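Local coordinates for Orf c02003 protein (Sulfolobus solfataricus P2, PDB 2Q00) that is of unknown function but belongs to the archaeal PaREP1 family and forms a compact, mostly helical domain, at residues Y31-V42 against G58-A68. Residues are numbered along the deposited sequence; the frame is centred on the assembly and turned at random.
Sequences YKAAEEAIKLLV and GRWKSENLFKA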
loop_
_atom_site.group_PDB
_atom_site.type_symbol
_atom_site.label_atom_id
_atom_site.label_comp_id
_atom_site.label_asym_id
_atom_site.label_seq_id
_atom_site.Cartn_x
_atom_site.Cartn_y
_atom_site.Cartn_z
ATOM N N TYR A 31 0.897 -3.811 3.819
ATOM C CA TYR A 31 -0.322 -3.032 3.674
ATOM C C TYR A 31 -0.049 -1.575 4.059
ATOM O O TYR A 31 -0.452 -0.657 3.357
ATOM C CB TYR A 31 -1.439 -3.603 4.544
ATOM C CG TYR A 31 -2.721 -2.806 4.442
ATOM C CD1 TYR A 31 -3.415 -2.719 3.230
ATOM C CD2 TYR A 31 -3.232 -2.122 5.548
ATOM C CE1 TYR A 31 -4.580 -1.974 3.126
ATOM C CE2 TYR A 31 -4.396 -1.375 5.452
ATOM C CZ TYR A 31 -5.063 -1.303 4.234
ATOM O OH TYR A 31 -6.189 -0.537 4.112
ATOM N N LYS A 32 0.629 -1.370 5.184
ATOM C CA LYS A 32 0.964 -0.019 5.623
ATOM C C LYS A 32 1.804 0.670 4.554
ATOM O O LYS A 32 1.658 1.865 4.328
ATOM C CB LYS A 32 1.721 -0.052 6.952
ATOM C CG LYS A 32 0.828 -0.329 8.146
ATOM C CD LYS A 32 1.611 -0.309 9.446
ATOM C CE LYS A 32 0.702 -0.483 10.667
ATOM N NZ LYS A 32 1.514 -0.355 11.929
ATOM N N ALA A 33 2.674 -0.091 3.893
ATOM C CA ALA A 33 3.499 0.456 2.823
ATOM C C ALA A 33 2.569 0.952 1.726
ATOM O O ALA A 33 2.795 2.007 1.130
ATOM C CB ALA A 33 4.458 -0.622 2.255
ATOM N N ALA A 34 1.515 0.182 1.465
ATOM C CA ALA A 34 0.542 0.540 0.430
ATOM C C ALA A 34 -0.253 1.776 0.819
ATOM O O ALA A 34 -0.490 2.659 -0.008
ATOM C CB ALA A 34 -0.403 -0.623 0.168
ATOM N N GLU A 35 -0.662 1.847 2.080
ATOM C CA GLU A 35 -1.427 2.995 2.518
ATOM C C GLU A 35 -0.625 4.282 2.304
ATOM O O GLU A 35 -1.144 5.269 1.768
ATOM C CB GLU A 35 -1.806 2.851 3.982
ATOM C CG GLU A 35 -2.608 4.041 4.489
ATOM C CD GLU A 35 -3.092 3.870 5.916
ATOM O OE1 GLU A 35 -3.629 2.783 6.239
ATOM O OE2 GLU A 35 -2.945 4.831 6.705
ATOM N N GLU A 36 0.651 4.251 2.696
ATOM C CA GLU A 36 1.532 5.404 2.552
ATOM C C GLU A 36 1.749 5.771 1.093
ATOM O O GLU A 36 1.873 6.951 0.753
ATOM C CB GLU A 36 2.882 5.129 3.213
ATOM C CG GLU A 36 2.787 4.864 4.703
ATOM C CD GLU A 36 2.222 6.047 5.455
ATOM O OE1 GLU A 36 2.792 7.150 5.322
ATOM O OE2 GLU A 36 1.213 5.873 6.176
ATOM N N ALA A 37 1.802 4.765 0.232
ATOM C CA ALA A 37 2.003 5.010 -1.190
ATOM C C ALA A 37 0.833 5.813 -1.734
ATOM O O ALA A 37 1.014 6.733 -2.535
ATOM C CB ALA A 37 2.126 3.695 -1.935
ATOM N N ILE A 38 -0.370 5.458 -1.293
ATOM C CA ILE A 38 -1.581 6.150 -1.722
ATOM C C ILE A 38 -1.593 7.602 -1.219
ATOM O O ILE A 38 -1.868 8.533 -1.989
ATOM C CB ILE A 38 -2.847 5.445 -1.190
ATOM C CG1 ILE A 38 -2.945 4.020 -1.762
ATOM C CG2 ILE A 38 -4.067 6.273 -1.545
ATOM C CD1 ILE A 38 -3.140 3.954 -3.287
ATOM N N LYS A 39 -1.306 7.789 0.069
ATOM C CA LYS A 39 -1.273 9.134 0.630
ATOM C C LYS A 39 -0.288 9.984 -0.174
ATOM O O LYS A 39 -0.611 11.088 -0.609
ATOM C CB LYS A 39 -0.851 9.104 2.099
ATOM C CG LYS A 39 -1.845 8.429 3.022
ATOM C CD LYS A 39 -1.384 8.446 4.466
ATOM C CE LYS A 39 -2.340 7.674 5.357
ATOM N NZ LYS A 39 -1.821 7.612 6.750
ATOM N N LEU A 40 0.904 9.453 -0.392
ATOM C CA LEU A 40 1.923 10.177 -1.143
ATOM C C LEU A 40 1.417 10.572 -2.518
ATOM O O LEU A 40 1.638 11.690 -2.980
ATOM C CB LEU A 40 3.184 9.319 -1.289
ATOM C CG LEU A 40 4.430 10.019 -1.824
ATOM C CD1 LEU A 40 4.784 11.185 -0.906
ATOM C CD2 LEU A 40 5.589 9.018 -1.909
ATOM N N LEU A 41 0.729 9.643 -3.169
ATOM C CA LEU A 41 0.188 9.879 -4.501
ATOM C C LEU A 41 -0.953 10.879 -4.483
ATOM O O LEU A 41 -1.122 11.646 -5.430
ATOM C CB LEU A 41 -0.284 8.557 -5.109
ATOM C CG LEU A 41 0.838 7.619 -5.553
ATOM C CD1 LEU A 41 0.287 6.224 -5.830
ATOM C CD2 LEU A 41 1.511 8.206 -6.789
ATOM N N VAL A 42 -1.750 10.851 -3.417
ATOM C CA VAL A 42 -2.861 11.786 -3.278
ATOM C C VAL A 42 -2.262 13.187 -3.155
ATOM O O VAL A 42 -2.699 14.131 -3.821
ATOM C CB VAL A 42 -3.693 11.493 -2.006
ATOM C CG1 VAL A 42 -4.684 12.620 -1.756
ATOM C CG2 VAL A 42 -4.425 10.175 -2.158
ATOM N N GLY A 58 -3.804 10.751 12.132
ATOM C CA GLY A 58 -3.017 9.541 11.962
ATOM C C GLY A 58 -3.294 8.814 10.656
ATOM O O GLY A 58 -3.024 9.342 9.575
ATOM N N ARG A 59 -3.828 7.597 10.752
ATOM C CA ARG A 59 -4.148 6.792 9.571
ATOM C C ARG A 59 -5.540 7.151 9.029
ATOM O O ARG A 59 -6.374 7.705 9.761
ATOM C CB ARG A 59 -4.078 5.298 9.923
ATOM C CG ARG A 59 -2.721 4.858 10.469
ATOM C CD ARG A 59 -2.709 3.391 10.882
ATOM N NE ARG A 59 -2.883 2.481 9.749
ATOM C CZ ARG A 59 -2.779 1.155 9.831
ATOM N NH1 ARG A 59 -2.501 0.578 10.994
ATOM N NH2 ARG A 59 -2.955 0.402 8.754
ATOM N N TRP A 60 -5.787 6.840 7.753
ATOM C CA TRP A 60 -7.071 7.149 7.107
ATOM C C TRP A 60 -8.098 6.015 7.129
ATOM O O TRP A 60 -7.787 4.869 7.471
ATOM C CB TRP A 60 -6.861 7.524 5.645
ATOM C CG TRP A 60 -5.927 8.645 5.387
ATOM C CD1 TRP A 60 -5.175 9.327 6.302
ATOM C CD2 TRP A 60 -5.607 9.202 4.104
ATOM N NE1 TRP A 60 -4.406 10.273 5.665
ATOM C CE2 TRP A 60 -4.652 10.217 4.316
ATOM C CE3 TRP A 60 -6.033 8.942 2.796
ATOM C CZ2 TRP A 60 -4.113 10.973 3.261
ATOM C CZ3 TRP A 60 -5.498 9.693 1.749
ATOM C CH2 TRP A 60 -4.552 10.692 1.989
ATOM N N LYS A 61 -9.327 6.359 6.744
ATOM C CA LYS A 61 -10.425 5.400 6.666
ATOM C C LYS A 61 -10.217 4.600 5.389
ATOM O O LYS A 61 -9.945 5.162 4.329
ATOM C CB LYS A 61 -11.781 6.116 6.584
ATOM C CG LYS A 61 -12.168 6.927 7.810
ATOM C CD LYS A 61 -13.519 7.621 7.615
ATOM C CE LYS A 61 -14.658 6.620 7.424
ATOM N NZ LYS A 61 -15.971 7.305 7.208
ATOM N N SER A 62 -10.347 3.287 5.494
ATOM C CA SER A 62 -10.172 2.409 4.347
ATOM C C SER A 62 -10.923 2.894 3.094
ATOM O O SER A 62 -10.426 2.756 1.970
ATOM C CB SER A 62 -10.631 1.001 4.726
ATOM O OG SER A 62 -10.071 0.609 5.974
ATOM N N GLU A 63 -12.110 3.470 3.293
ATOM C CA GLU A 63 -12.918 3.964 2.177
ATOM C C GLU A 63 -12.243 5.116 1.440
ATOM O O GLU A 63 -12.415 5.272 0.226
ATOM C CB GLU A 63 -14.307 4.396 2.662
ATOM C CG GLU A 63 -15.173 3.252 3.194
ATOM C CD GLU A 63 -14.918 2.948 4.657
ATOM O OE1 GLU A 63 -13.924 3.460 5.220
ATOM O OE2 GLU A 63 -15.717 2.186 5.240
ATOM N N ASN A 64 -11.485 5.925 2.174
ATOM C CA ASN A 64 -10.759 7.034 1.564
ATOM C C ASN A 64 -9.698 6.465 0.635
ATOM O O ASN A 64 -9.538 6.932 -0.497
ATOM C CB ASN A 64 -10.076 7.892 2.624
ATOM C CG ASN A 64 -11.011 8.885 3.259
ATOM O OD1 ASN A 64 -11.537 9.774 2.588
ATOM N ND2 ASN A 64 -11.224 8.747 4.566
ATOM N N LEU A 65 -8.974 5.453 1.122
ATOM C CA LEU A 65 -7.926 4.805 0.332
ATOM C C LEU A 65 -8.543 4.207 -0.918
ATOM O O LEU A 65 -8.031 4.385 -2.022
ATOM C CB LEU A 65 -7.233 3.694 1.129
ATOM C CG LEU A 65 -6.323 4.048 2.313
ATOM C CD1 LEU A 65 -5.390 5.194 1.921
ATOM C CD2 LEU A 65 -7.169 4.428 3.514
ATOM N N PHE A 66 -9.639 3.478 -0.741
ATOM C CA PHE A 66 -10.326 2.898 -1.891
ATOM C C PHE A 66 -10.715 4.035 -2.849
ATOM O O PHE A 66 -10.435 3.957 -4.043
ATOM C CB PHE A 66 -11.561 2.115 -1.428
ATOM C CG PHE A 66 -11.263 0.688 -1.036
ATOM C CD1 PHE A 66 -10.976 -0.266 -2.016
ATOM C CD2 PHE A 66 -11.258 0.300 0.304
ATOM C CE1 PHE A 66 -10.689 -1.583 -1.672
ATOM C CE2 PHE A 66 -10.971 -1.015 0.668
ATOM C CZ PHE A 66 -10.685 -1.963 -0.324
ATOM N N LYS A 67 -11.340 5.091 -2.327
ATOM C CA LYS A 67 -11.721 6.225 -3.172
ATOM C C LYS A 67 -10.487 6.730 -3.885
ATOM O O LYS A 67 -10.477 6.918 -5.106
ATOM C CB LYS A 67 -12.270 7.398 -2.354
ATOM C CG LYS A 67 -13.670 7.245 -1.799
ATOM C CD LYS A 67 -14.214 8.613 -1.389
ATOM C CE LYS A 67 -15.304 8.518 -0.317
ATOM N NZ LYS A 67 -14.764 8.175 1.045
ATOM N N ALA A 68 -9.450 6.970 -3.093
ATOM C CA ALA A 68 -8.190 7.476 -3.601
ATOM C C ALA A 68 -7.652 6.621 -4.740
ATOM O O ALA A 68 -7.249 7.147 -5.787
ATOM C CB ALA A 68 -7.177 7.548 -2.469
#
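Lys39 lies along one face of the Trp60 indole, the two side chains running past each other in opposite directions. With CG anti to its carbonyl carbon (chi1 -66°) and every later bond extended, the lysine spreads its methylenes over both rings: CG sits 3.4 Å from CZ2 of Trp60, and CE makes a CH-pi contact over the five-membered ring, 3.4 Å from its centroid. The ammonium carries on past the ring, making an off-centre cation-pi contact, and forms a salt bridge with Glu35, whose OE2 accepts a 3.0 Å bond from Lys39 NZ through its anti lone pair. A long aliphatic chain with a charged end thus serves both an aromatic face and a carboxylate. Glu35 OE1 makes a salt bridge to Arg59, lying at the guanidinium edge, in plane, 3.5 Å from NH2, the carboxylate tilted 37° from that plane. Lys39 NZ also pairs with Glu36 OE2 (3.5 Å), completing a four-residue salt-bridge network. Lys32 crosses one guanidinium face with its CG; its NZ is 4.2 Å from Arg59 NH1, a like-charge approach that the Glu35 carboxylate on the arginine probably eases. At the far edge of the indole, CG2 of Val42 lies near the ring plane. The small Ala68 CB leaves room for this methyl and for Ile38 CG2, 3.5 Å away, while Leu65 CD1 fills the groove between Ile38 and Glu35 CG. With alanine at Trp60, the Lys39 chain would probably lose its aromatic face and a gap open beside Val42. The helix segments cross at 58°, and the loop before helix 62-71 brings Arg59 and Trp60 onto helix 23-45; Ile50 of helix 48-52 touches Trp60, Val42 and Ala68, and Trp87 of helix 79-95 touches Tyr31 and Ser62.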